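Local coordinates for protein acyl-CoA thioesterase (Alicyclobacillus acidocaldarius subsp. acidocaldarius, PDB 3RQB) that is of unknown function but has the double hotdog architecture of acyl-CoA thioesterases and probably hydrolyses acyl-CoA thioesters, at residues 149-154 / 171-176; 228-233 / 248-253; 34-39 / 142-147; 166-171 / 190-195. All coordinates share one frame; numbering follows the deposited sequence. Where two conformers were deposited one is given.

Interaction 1 (149-154 / 171-176)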
# COMPACT_ATOMS: atom_id res chain seq x y z
N TRP B 149 -23.21 -9.10 -6.59
CA TRP B 149 -22.22 -9.70 -7.47
C TRP B 149 -21.24 -10.58 -6.71
O TRP B 149 -20.24 -11.06 -7.27
CB TRP B 149 -21.47 -8.62 -8.24
CG TRP B 149 -22.37 -7.75 -9.04
CD1 TRP B 149 -22.50 -6.39 -8.98
CD2 TRP B 149 -23.31 -8.20 -10.01
NE1 TRP B 149 -23.45 -5.96 -9.87
CE2 TRP B 149 -23.97 -7.05 -10.52
CE3 TRP B 149 -23.66 -9.46 -10.51
CZ2 TRP B 149 -24.95 -7.13 -11.50
CZ3 TRP B 149 -24.64 -9.53 -11.49
CH2 TRP B 149 -25.27 -8.38 -11.97
N TYR B 150 -21.49 -10.76 -5.42
CA TYR B 150 -20.61 -11.58 -4.60
C TYR B 150 -21.38 -12.51 -3.71
O TYR B 150 -22.48 -12.18 -3.23
CB TYR B 150 -19.63 -10.72 -3.79
CG TYR B 150 -18.73 -9.92 -4.70
CD1 TYR B 150 -17.54 -10.46 -5.18
CD2 TYR B 150 -19.10 -8.65 -5.13
CE1 TYR B 150 -16.73 -9.74 -6.04
CE2 TYR B 150 -18.30 -7.92 -5.98
CZ TYR B 150 -17.12 -8.47 -6.44
OH TYR B 150 -16.32 -7.73 -7.30
N HIS B 151 -20.82 -13.70 -3.50
CA HIS B 151 -21.37 -14.64 -2.55
C HIS B 151 -20.48 -14.64 -1.31
O HIS B 151 -19.38 -15.18 -1.31
CB HIS B 151 -21.45 -16.04 -3.15
CG HIS B 151 -22.14 -17.04 -2.27
ND1 HIS B 151 -21.50 -17.67 -1.23
CD2 HIS B 151 -23.41 -17.51 -2.28
CE1 HIS B 151 -22.35 -18.49 -0.63
NE2 HIS B 151 -23.51 -18.41 -1.25
N VAL B 152 -21.00 -14.07 -0.23
CA VAL B 152 -20.24 -13.98 1.00
C VAL B 152 -20.89 -14.79 2.11
O VAL B 152 -22.07 -14.62 2.43
CB VAL B 152 -20.13 -12.52 1.48
CG1 VAL B 152 -19.27 -12.44 2.74
CG2 VAL B 152 -19.57 -11.64 0.37
N ARG B 153 -20.11 -15.70 2.69
CA ARG B 153 -20.52 -16.34 3.92
C ARG B 153 -19.74 -15.66 5.04
O ARG B 153 -18.51 -15.78 5.13
CB ARG B 153 -20.27 -17.84 3.86
CG ARG B 153 -20.20 -18.38 2.45
CD ARG B 153 -20.15 -19.90 2.43
NE ARG B 153 -21.49 -20.46 2.32
CZ ARG B 153 -21.89 -21.24 1.33
NH1 ARG B 153 -21.05 -21.56 0.36
NH2 ARG B 153 -23.13 -21.70 1.31
N LEU B 154 -20.43 -14.90 5.88
CA LEU B 154 -19.75 -14.19 6.95
C LEU B 154 -19.55 -15.08 8.17
O LEU B 154 -20.47 -15.77 8.62
CB LEU B 154 -20.50 -12.92 7.36
CG LEU B 154 -19.75 -12.16 8.46
CD1 LEU B 154 -18.50 -11.48 7.91
CD2 LEU B 154 -20.66 -11.14 9.10
N TRP B 171 -15.96 -16.06 4.04
CA TRP B 171 -15.84 -16.79 2.80
C TRP B 171 -16.46 -15.92 1.74
O TRP B 171 -17.52 -15.32 1.95
CB TRP B 171 -16.58 -18.12 2.88
CG TRP B 171 -15.96 -19.10 3.81
CD1 TRP B 171 -16.47 -19.54 5.01
CD2 TRP B 171 -14.70 -19.77 3.64
NE1 TRP B 171 -15.61 -20.44 5.58
CE2 TRP B 171 -14.51 -20.60 4.77
CE3 TRP B 171 -13.71 -19.74 2.65
CZ2 TRP B 171 -13.38 -21.40 4.93
CZ3 TRP B 171 -12.58 -20.53 2.81
CH2 TRP B 171 -12.42 -21.35 3.94
N MSE B 172 -15.79 -15.82 0.60
CA MSE B 172 -16.28 -14.98 -0.48
C MSE B 172 -15.83 -15.53 -1.83
O MSE B 172 -14.75 -16.10 -1.97
CB MSE B 172 -15.75 -13.56 -0.30
CG MSE B 172 -14.25 -13.49 -0.47
SE MSE B 172 -13.40 -12.02 0.46
CE MSE B 172 -11.55 -12.54 0.18
N ARG B 173 -16.69 -15.32 -2.82
CA ARG B 173 -16.39 -15.63 -4.20
C ARG B 173 -17.23 -14.71 -5.07
O ARG B 173 -18.14 -14.06 -4.58
CB ARG B 173 -16.69 -17.09 -4.53
CG ARG B 173 -18.17 -17.45 -4.48
CD ARG B 173 -18.41 -18.79 -5.15
NE ARG B 173 -19.74 -19.33 -4.88
CZ ARG B 173 -20.87 -18.85 -5.41
NH1 ARG B 173 -20.82 -17.80 -6.22
NH2 ARG B 173 -22.04 -19.41 -5.12
N ASP B 174 -16.88 -14.62 -6.34
CA ASP B 174 -17.75 -13.97 -7.30
C ASP B 174 -19.08 -14.71 -7.29
O ASP B 174 -19.12 -15.93 -7.16
CB ASP B 174 -17.18 -14.06 -8.72
CG ASP B 174 -15.80 -13.44 -8.83
OD1 ASP B 174 -14.81 -14.19 -9.04
OD2 ASP B 174 -15.71 -12.20 -8.70
N ASP B 175 -20.16 -13.96 -7.42
CA ASP B 175 -21.43 -14.56 -7.75
C ASP B 175 -21.97 -13.80 -8.96
O ASP B 175 -21.80 -12.59 -9.06
CB ASP B 175 -22.41 -14.46 -6.57
CG ASP B 175 -23.64 -15.37 -6.74
OD1 ASP B 175 -23.47 -16.57 -7.06
OD2 ASP B 175 -24.78 -14.87 -6.56
N PRO B 176 -22.57 -14.52 -9.92
CA PRO B 176 -22.50 -15.98 -10.02
C PRO B 176 -21.06 -16.39 -10.24
O PRO B 176 -20.25 -15.56 -10.67
CB PRO B 176 -23.32 -16.28 -11.28
CG PRO B 176 -23.35 -15.02 -12.03
CD PRO B 176 -23.40 -13.95 -10.99
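His151 and Arg173 face each other as a hydrogen-bonded pair in an antiparallel beta hairpin, strands 150-156 and 168-174, in the C-terminal hotdog domain. His151 N donates to Arg173 O at 2.9 Å, and Arg173 N returns a longer bond to His151 O, 3.1 Å. Two residues on, Arg153 N reaches Trp171 O at 2.7 Å while Trp171 N meets Arg153 O, so both pairs satisfy their inward-facing backbone groups. The ladder has one more rung past the strand end: Asp175 N gives Trp149 O a nearly straight bond (169°), but stands well above the carbonyl plane.

On the face shared by these side chains, the guanidinium of Arg173 lies flat on the His151 ring, centres 4.4 Å apart and planes at 15°. The first torsion of Arg173 (chi1 67°) sets CG between the backbone N and the carbonyl carbon, and the extended chain then carries the group across to His151. There NH1 serves two acceptors, Asp174 O at 2.7 Å and, in a salt bridge, Asp175 OD1. With an alanine in place of Arg173, the His151 ring would probably lose the guanidinium lying on that face, and Asp175 OD1 its salt-bridge partner.

Several polar ends are met from further off: Arg153 NH1 forms a salt bridge with Glu229, Trp171 NE1 bonds to Pro130 O, and Trp149 NE1 to Glu32 O. Across from Arg153, the Trp171 ring swings away, and it is CB of Trp171 that touches Arg153 CG, 3.7 Å apart.

Interaction 2 (228-233 / 248-253)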
# COMPACT_ATOMS: atom_id res chain seq x y z
N ASN B 228 -13.57 -21.75 -6.79
CA ASN B 228 -13.54 -22.06 -5.36
C ASN B 228 -13.62 -20.81 -4.49
O ASN B 228 -13.03 -19.78 -4.83
CB ASN B 228 -12.28 -22.84 -5.04
CG ASN B 228 -12.10 -24.04 -5.94
OD1 ASN B 228 -12.81 -24.20 -6.94
ND2 ASN B 228 -11.14 -24.88 -5.59
N GLU B 229 -14.34 -20.91 -3.38
CA GLU B 229 -14.49 -19.79 -2.45
C GLU B 229 -13.16 -19.45 -1.78
O GLU B 229 -12.24 -20.27 -1.75
CB GLU B 229 -15.55 -20.10 -1.38
CG GLU B 229 -16.96 -20.18 -1.92
CD GLU B 229 -18.00 -20.34 -0.83
OE1 GLU B 229 -18.29 -19.33 -0.14
OE2 GLU B 229 -18.54 -21.46 -0.69
N LEU B 230 -13.04 -18.23 -1.27
CA LEU B 230 -11.82 -17.80 -0.60
C LEU B 230 -12.10 -17.23 0.78
O LEU B 230 -13.23 -16.82 1.09
CB LEU B 230 -11.10 -16.74 -1.43
CG LEU B 230 -11.03 -17.09 -2.90
CD1 LEU B 230 -10.46 -15.92 -3.68
CD2 LEU B 230 -10.20 -18.34 -3.09
N LEU B 231 -11.06 -17.20 1.60
CA LEU B 231 -11.19 -16.65 2.93
C LEU B 231 -10.43 -15.35 3.05
O LEU B 231 -9.20 -15.33 2.99
CB LEU B 231 -10.64 -17.62 3.97
CG LEU B 231 -10.95 -17.08 5.36
CD1 LEU B 231 -12.43 -17.23 5.62
CD2 LEU B 231 -10.12 -17.77 6.43
N GLY B 232 -11.16 -14.25 3.20
CA GLY B 232 -10.54 -12.98 3.50
C GLY B 232 -10.44 -12.72 4.99
O GLY B 232 -11.27 -13.18 5.77
N VAL B 233 -9.43 -11.96 5.38
CA VAL B 233 -9.29 -11.48 6.75
C VAL B 233 -8.95 -10.00 6.70
O VAL B 233 -7.87 -9.62 6.26
CB VAL B 233 -8.14 -12.19 7.48
CG1 VAL B 233 -8.02 -11.65 8.92
CG2 VAL B 233 -8.34 -13.71 7.46
N GLY B 248 -5.65 -6.38 5.17
CA GLY B 248 -6.32 -7.63 4.91
C GLY B 248 -5.54 -8.64 4.10
O GLY B 248 -4.64 -8.27 3.34
N GLU B 249 -5.90 -9.91 4.27
CA GLU B 249 -5.28 -11.02 3.56
C GLU B 249 -6.33 -11.91 2.92
O GLU B 249 -7.45 -12.00 3.41
CB GLU B 249 -4.48 -11.87 4.53
CG GLU B 249 -3.65 -11.04 5.47
CD GLU B 249 -3.51 -11.69 6.83
OE1 GLU B 249 -3.96 -12.85 6.99
OE2 GLU B 249 -2.95 -11.03 7.73
N VAL B 250 -5.96 -12.58 1.83
CA VAL B 250 -6.87 -13.50 1.17
C VAL B 250 -6.22 -14.86 0.99
O VAL B 250 -5.16 -14.97 0.37
CB VAL B 250 -7.32 -13.00 -0.20
CG1 VAL B 250 -8.40 -13.92 -0.76
CG2 VAL B 250 -7.85 -11.58 -0.09
N TRP B 251 -6.88 -15.89 1.51
CA TRP B 251 -6.30 -17.22 1.49
C TRP B 251 -7.10 -18.18 0.62
O TRP B 251 -8.31 -18.02 0.44
CB TRP B 251 -6.25 -17.81 2.90
CG TRP B 251 -5.60 -16.95 3.94
CD1 TRP B 251 -6.15 -15.88 4.59
CD2 TRP B 251 -4.29 -17.13 4.51
NE1 TRP B 251 -5.26 -15.37 5.50
CE2 TRP B 251 -4.11 -16.13 5.47
CE3 TRP B 251 -3.25 -18.05 4.28
CZ2 TRP B 251 -2.93 -16.00 6.21
CZ3 TRP B 251 -2.09 -17.92 5.01
CH2 TRP B 251 -1.93 -16.91 5.96
N SER B 252 -6.39 -19.18 0.10
CA SER B 252 -7.02 -20.31 -0.57
C SER B 252 -7.52 -21.27 0.48
O SER B 252 -7.03 -21.28 1.60
CB SER B 252 -6.03 -21.05 -1.46
OG SER B 252 -5.20 -21.88 -0.68
N GLN B 253 -8.51 -22.08 0.11
CA GLN B 253 -9.03 -23.09 1.03
C GLN B 253 -7.94 -24.08 1.48
O GLN B 253 -8.07 -24.74 2.52
CB GLN B 253 -10.24 -23.82 0.41
CG GLN B 253 -11.42 -22.90 0.09
CD GLN B 253 -12.73 -23.65 -0.08
OE1 GLN B 253 -13.03 -24.56 0.69
NE2 GLN B 253 -13.53 -23.25 -1.08
O HOH W 1 -9.94 -21.62 -2.50
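Glu249 O accepts the backbone N of Val233 at 2.8 Å, in one hydrogen-bonded pair of the antiparallel hairpin made by strands 230-240 and 243-251. Val250 comes next, in a non-hydrogen-bonded pair with Gly232. With no side chain on the glycine, Val250 makes its apolar contact diagonally: CG1, placed anti to the backbone N (chi1 -173°), rests 4.0 Å from Leu230 CB.

Trp251 restores the bonded pattern. Its N donates to Leu231 O at 2.8 Å and its O accepts Leu231 N in a nearly straight bond (170°). Leu231 O also lies near the plane of the indole, at the edge, 3.5 Å from Trp251 CD1, while Val233 CG2 approaches NE1 of the same ring obliquely. A weak bond from NE1 to Glu249 OE1 ties the indole back to its own strand.

After Ser252, whose OG accepts the amide of Asp256, Gln253 turns back to Glu229: CG lies 3.3 Å from Glu229 O, NE2 gives that oxygen a weak bond, and a water bridges it to Gln253 N.

The hairpin has a strand on each side. Strand 168-174 pairs with the other edge of 230-240, with Leu231 touching Trp171, and strand 257-267 runs along 243-251, where Trp251 meets Leu257.

Interaction 3 (34-39 / 142-147)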
# COMPACT_ATOMS: atom_id res chain seq x y z
N TYR B 34 -22.65 0.18 -8.50
CA TYR B 34 -22.68 1.36 -7.65
C TYR B 34 -22.61 0.98 -6.18
O TYR B 34 -23.09 -0.08 -5.79
CB TYR B 34 -23.94 2.18 -7.89
CG TYR B 34 -23.80 3.58 -7.36
CD1 TYR B 34 -23.02 4.51 -8.03
CD2 TYR B 34 -24.42 3.97 -6.17
CE1 TYR B 34 -22.86 5.79 -7.56
CE2 TYR B 34 -24.27 5.25 -5.69
CZ TYR B 34 -23.49 6.16 -6.39
OH TYR B 34 -23.32 7.44 -5.93
N ASN B 35 -21.99 1.84 -5.37
CA ASN B 35 -21.94 1.59 -3.97
C ASN B 35 -22.64 2.70 -3.18
O ASN B 35 -23.81 2.56 -2.84
CB ASN B 35 -20.47 1.51 -3.55
CG ASN B 35 -20.29 1.04 -2.12
OD1 ASN B 35 -20.78 -0.03 -1.74
ND2 ASN B 35 -19.57 1.82 -1.34
N MSE B 36 -21.95 3.81 -2.97
CA MSE B 36 -22.59 5.04 -2.50
C MSE B 36 -21.70 6.11 -3.03
O MSE B 36 -20.49 5.89 -3.13
CB MSE B 36 -22.58 5.14 -0.97
CG MSE B 36 -22.80 3.84 -0.25
SE MSE B 36 -23.55 4.07 1.53
CE MSE B 36 -23.12 2.30 2.24
N VAL B 37 -22.25 7.26 -3.38
CA VAL B 37 -21.40 8.38 -3.77
C VAL B 37 -20.30 7.91 -4.74
O VAL B 37 -19.12 8.23 -4.56
CB VAL B 37 -20.81 9.09 -2.54
CG1 VAL B 37 -21.87 9.27 -1.47
CG2 VAL B 37 -19.65 8.31 -1.97
N GLY B 38 -20.69 7.17 -5.77
CA GLY B 38 -19.71 6.57 -6.65
C GLY B 38 -19.59 5.07 -6.54
O GLY B 38 -20.13 4.45 -5.63
N PRO B 39 -18.89 4.47 -7.51
CA PRO B 39 -18.83 3.03 -7.79
C PRO B 39 -18.04 2.25 -6.76
O PRO B 39 -17.20 2.81 -6.05
CB PRO B 39 -18.10 2.97 -9.13
CG PRO B 39 -18.01 4.40 -9.62
CD PRO B 39 -18.00 5.22 -8.40
N ALA B 142 -30.31 -4.11 3.85
CA ALA B 142 -30.33 -3.16 2.74
C ALA B 142 -29.14 -3.45 1.86
O ALA B 142 -28.01 -3.04 2.16
CB ALA B 142 -30.24 -1.73 3.26
N PRO B 143 -29.40 -4.09 0.72
CA PRO B 143 -28.29 -4.54 -0.13
C PRO B 143 -27.67 -3.37 -0.88
O PRO B 143 -28.36 -2.43 -1.25
CB PRO B 143 -28.98 -5.50 -1.10
CG PRO B 143 -30.24 -5.94 -0.39
CD PRO B 143 -30.68 -4.71 0.35
N LEU B 144 -26.36 -3.43 -1.08
CA LEU B 144 -25.68 -2.52 -1.99
C LEU B 144 -25.72 -3.13 -3.38
O LEU B 144 -25.66 -4.35 -3.53
CB LEU B 144 -24.24 -2.27 -1.55
CG LEU B 144 -24.10 -1.16 -0.52
CD1 LEU B 144 -22.73 -1.21 0.16
CD2 LEU B 144 -24.35 0.19 -1.18
N PRO B 145 -25.85 -2.28 -4.40
CA PRO B 145 -26.01 -2.81 -5.76
C PRO B 145 -24.94 -3.85 -6.11
O PRO B 145 -25.27 -4.92 -6.61
CB PRO B 145 -25.86 -1.56 -6.63
CG PRO B 145 -26.38 -0.44 -5.74
CD PRO B 145 -25.98 -0.81 -4.34
N TRP B 146 -23.68 -3.54 -5.81
CA TRP B 146 -22.57 -4.42 -6.16
C TRP B 146 -22.49 -5.68 -5.28
O TRP B 146 -21.90 -6.68 -5.69
CB TRP B 146 -21.25 -3.67 -6.09
CG TRP B 146 -20.87 -3.30 -4.70
CD1 TRP B 146 -21.11 -2.11 -4.07
CD2 TRP B 146 -20.21 -4.14 -3.74
NE1 TRP B 146 -20.62 -2.15 -2.79
CE2 TRP B 146 -20.07 -3.38 -2.56
CE3 TRP B 146 -19.72 -5.45 -3.77
CZ2 TRP B 146 -19.45 -3.90 -1.41
CZ3 TRP B 146 -19.10 -5.96 -2.63
CH2 TRP B 146 -18.98 -5.18 -1.46
N MSE B 147 -23.08 -5.61 -4.09
CA MSE B 147 -23.10 -6.75 -3.17
C MSE B 147 -23.74 -7.98 -3.82
O MSE B 147 -23.52 -9.11 -3.40
CB MSE B 147 -23.87 -6.42 -1.88
CG MSE B 147 -23.20 -5.44 -0.92
SE MSE B 147 -24.19 -5.29 0.77
CE MSE B 147 -23.72 -7.02 1.56
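Asn35 turns its carboxamide to Trp146, whose indole NE1 donates to OD1 in a bond modelled at 2.4 Å, an exact length that is doubtful in a structure of this resolution. The oxygen lies at the ring edge near its plane, the amide being turned 49° from the indole. Trp146 is brought there by a chi1 of 69°, which tucks CG over the backbone and points the pyrrole edge at the loop. Leu144 flanks the same carboxamide with CD1, while its CD2 sits against Met36 CG, 4.1 Å away. An alanine in place of Leu144 would probably uncover one side of the Asn35 amide and remove the apolar contact that CD2 makes with Met36 CG. Next to these, the Pro145 ring abuts Tyr34 O, with CG 3.3 Å from the oxygen.

Outside this shell, the 34-39 loop is held by its own bonds: Gly38 N donates to Tyr34 OH at 2.6 Å, and Asn35 N to Gly38 O at 3.2 Å. The Trp146 ring also stacks on Phe40. The contact thereby joins the loop leading from strand 25-28 into helix 41-53, in the N-terminal hotdog unit, to the segment that precedes strand 150-156 in the C-terminal one.

Interaction 4 (166-171 / 190-195)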
# COMPACT_ATOMS: atom_id res chain seq x y z
N ALA B 166 -12.17 -5.10 15.56
CA ALA B 166 -12.35 -4.72 14.16
C ALA B 166 -12.07 -5.83 13.14
O ALA B 166 -12.04 -5.58 11.95
CB ALA B 166 -11.52 -3.48 13.84
N THR B 167 -11.80 -7.04 13.61
CA THR B 167 -11.35 -8.12 12.73
C THR B 167 -12.50 -8.93 12.10
O THR B 167 -13.38 -9.43 12.79
CB THR B 167 -10.40 -9.10 13.48
OG1 THR B 167 -9.16 -8.43 13.78
CG2 THR B 167 -10.13 -10.33 12.63
N THR B 168 -12.46 -9.05 10.78
CA THR B 168 -13.47 -9.80 10.03
C THR B 168 -12.89 -11.04 9.35
O THR B 168 -11.79 -11.00 8.80
CB THR B 168 -14.12 -8.93 8.93
OG1 THR B 168 -14.97 -7.95 9.54
CG2 THR B 168 -14.96 -9.78 7.98
N TYR B 169 -13.64 -12.14 9.42
CA TYR B 169 -13.37 -13.32 8.58
C TYR B 169 -14.58 -13.56 7.68
O TYR B 169 -15.72 -13.48 8.13
CB TYR B 169 -13.16 -14.59 9.41
CG TYR B 169 -12.04 -14.55 10.43
CD1 TYR B 169 -11.03 -13.60 10.37
CD2 TYR B 169 -11.99 -15.49 11.45
CE1 TYR B 169 -10.00 -13.58 11.32
CE2 TYR B 169 -10.98 -15.49 12.40
CZ TYR B 169 -9.98 -14.54 12.34
OH TYR B 169 -8.98 -14.55 13.29
N GLN B 170 -14.34 -13.85 6.40
CA GLN B 170 -15.44 -14.24 5.53
C GLN B 170 -15.03 -15.17 4.40
O GLN B 170 -13.92 -15.10 3.86
CB GLN B 170 -16.12 -13.00 4.95
CG GLN B 170 -15.28 -12.23 3.94
CD GLN B 170 -15.76 -10.79 3.77
OE1 GLN B 170 -16.32 -10.20 4.70
NE2 GLN B 170 -15.54 -10.23 2.58
N TRP B 171 -15.96 -16.06 4.04
CA TRP B 171 -15.84 -16.79 2.80
C TRP B 171 -16.46 -15.92 1.74
O TRP B 171 -17.52 -15.32 1.95
CB TRP B 171 -16.58 -18.12 2.88
CG TRP B 171 -15.96 -19.10 3.81
CD1 TRP B 171 -16.47 -19.54 5.01
CD2 TRP B 171 -14.70 -19.77 3.64
NE1 TRP B 171 -15.61 -20.44 5.58
CE2 TRP B 171 -14.51 -20.60 4.77
CE3 TRP B 171 -13.71 -19.74 2.65
CZ2 TRP B 171 -13.38 -21.40 4.93
CZ3 TRP B 171 -12.58 -20.53 2.81
CH2 TRP B 171 -12.42 -21.35 3.94
N ASP B 190 -11.83 -5.31 -1.81
CA ASP B 190 -12.74 -4.27 -1.34
C ASP B 190 -14.10 -4.82 -0.92
O ASP B 190 -15.02 -4.05 -0.65
CB ASP B 190 -12.88 -3.11 -2.33
CG ASP B 190 -13.51 -1.88 -1.69
OD1 ASP B 190 -13.25 -1.69 -0.48
OD2 ASP B 190 -14.26 -1.13 -2.35
N THR B 191 -14.24 -6.14 -0.89
CA THR B 191 -15.54 -6.72 -0.55
C THR B 191 -15.80 -6.75 0.97
O THR B 191 -16.86 -7.17 1.43
CB THR B 191 -15.72 -8.14 -1.13
OG1 THR B 191 -14.78 -9.03 -0.52
CG2 THR B 191 -15.49 -8.13 -2.62
N PHE B 192 -14.83 -6.27 1.75
CA PHE B 192 -14.98 -6.21 3.20
C PHE B 192 -15.83 -5.04 3.67
O PHE B 192 -15.63 -3.90 3.26
CB PHE B 192 -13.62 -6.14 3.89
CG PHE B 192 -12.79 -7.37 3.68
CD1 PHE B 192 -13.21 -8.59 4.17
CD2 PHE B 192 -11.58 -7.30 3.01
CE1 PHE B 192 -12.44 -9.73 3.98
CE2 PHE B 192 -10.82 -8.43 2.82
CZ PHE B 192 -11.24 -9.65 3.31
N VAL B 193 -16.75 -5.35 4.57
CA VAL B 193 -17.48 -4.32 5.28
C VAL B 193 -16.48 -3.36 5.89
O VAL B 193 -15.43 -3.79 6.36
CB VAL B 193 -18.32 -4.96 6.38
CG1 VAL B 193 -18.57 -3.98 7.51
CG2 VAL B 193 -19.63 -5.46 5.79
N PRO B 194 -16.79 -2.05 5.87
CA PRO B 194 -15.86 -1.01 6.33
C PRO B 194 -15.52 -1.22 7.79
O PRO B 194 -16.44 -1.33 8.61
CB PRO B 194 -16.69 0.28 6.19
CG PRO B 194 -17.72 -0.05 5.20
CD PRO B 194 -18.08 -1.48 5.46
N ARG B 195 -14.23 -1.22 8.12
CA ARG B 195 -13.81 -1.60 9.47
C ARG B 195 -14.66 -0.87 10.53
O ARG B 195 -15.17 -1.48 11.48
CB ARG B 195 -12.32 -1.33 9.67
CG ARG B 195 -11.37 -2.19 8.81
CD ARG B 195 -11.55 -3.68 9.06
NE ARG B 195 -12.59 -4.25 8.20
CZ ARG B 195 -13.37 -5.29 8.51
NH1 ARG B 195 -13.26 -5.88 9.68
NH2 ARG B 195 -14.27 -5.72 7.65
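Arg195 NH1 donates to two acceptors of the 166-171 segment, Ala166 O at 2.6 Å and Thr168 OG1 at 2.7 Å. NH2 reaches the same Thr168 OG1 at 3.0 Å, so the guanidinium grips the hydroxyl end-on with two nitrogens, and both acceptors lie near its plane, at the edge. Bends at chi2 (-59°) and chi3 (88°) fold the arginine chain back toward the start of the strand. NH2 also makes a weak bond to Val193 O in its own segment, NE is taken by Gln246 OE1, and Thr168 OG1 has a further partner in Gly157 O.

In the C-terminal hotdog domain, this places the connection between helix 182-188 and helix 195-200 against strand 168-174, with Pro194 as N-cap of the second helix and Arg195 its first residue.

Further along the strand the contact turns to packing. The amide of Gln170 meets the Phe192 ring obliquely, planes 41° apart, with NE2 3.3 Å from CD1. Thr168 CG2 approaches that same Phe192 CD1 at 4.4 Å. Gln170 NE2 also comes to 3.4 Å from Thr191 OG1, a hydroxyl hydrogen-bonded to Leu188 O. The Phe192 ring rests in addition on Ala234 of strand 230-240.

From the N terminus, the chain first opens interaction 3 at 34-39 and closes it only at 142-147, about a hundred residues later, joining the N-terminal hotdog unit to the approach to the C-terminal one. Interaction 1 opens almost at once, at 149-154, and closes at 171-176. Before that, 166-171 begins interaction 4, which closes at 190-195, so the two cross; they share Trp171 and strand 168-174. Interaction 2 follows in series as a later hairpin, from 228-233 to 248-253, and adjoins both interactions 1 and 4 where strand 230-240 runs beside 168-174. Interaction 3 reaches interaction 4 through Trp146 against Thr191, yet stays about 12 Å from interaction 2 at the nearest atoms.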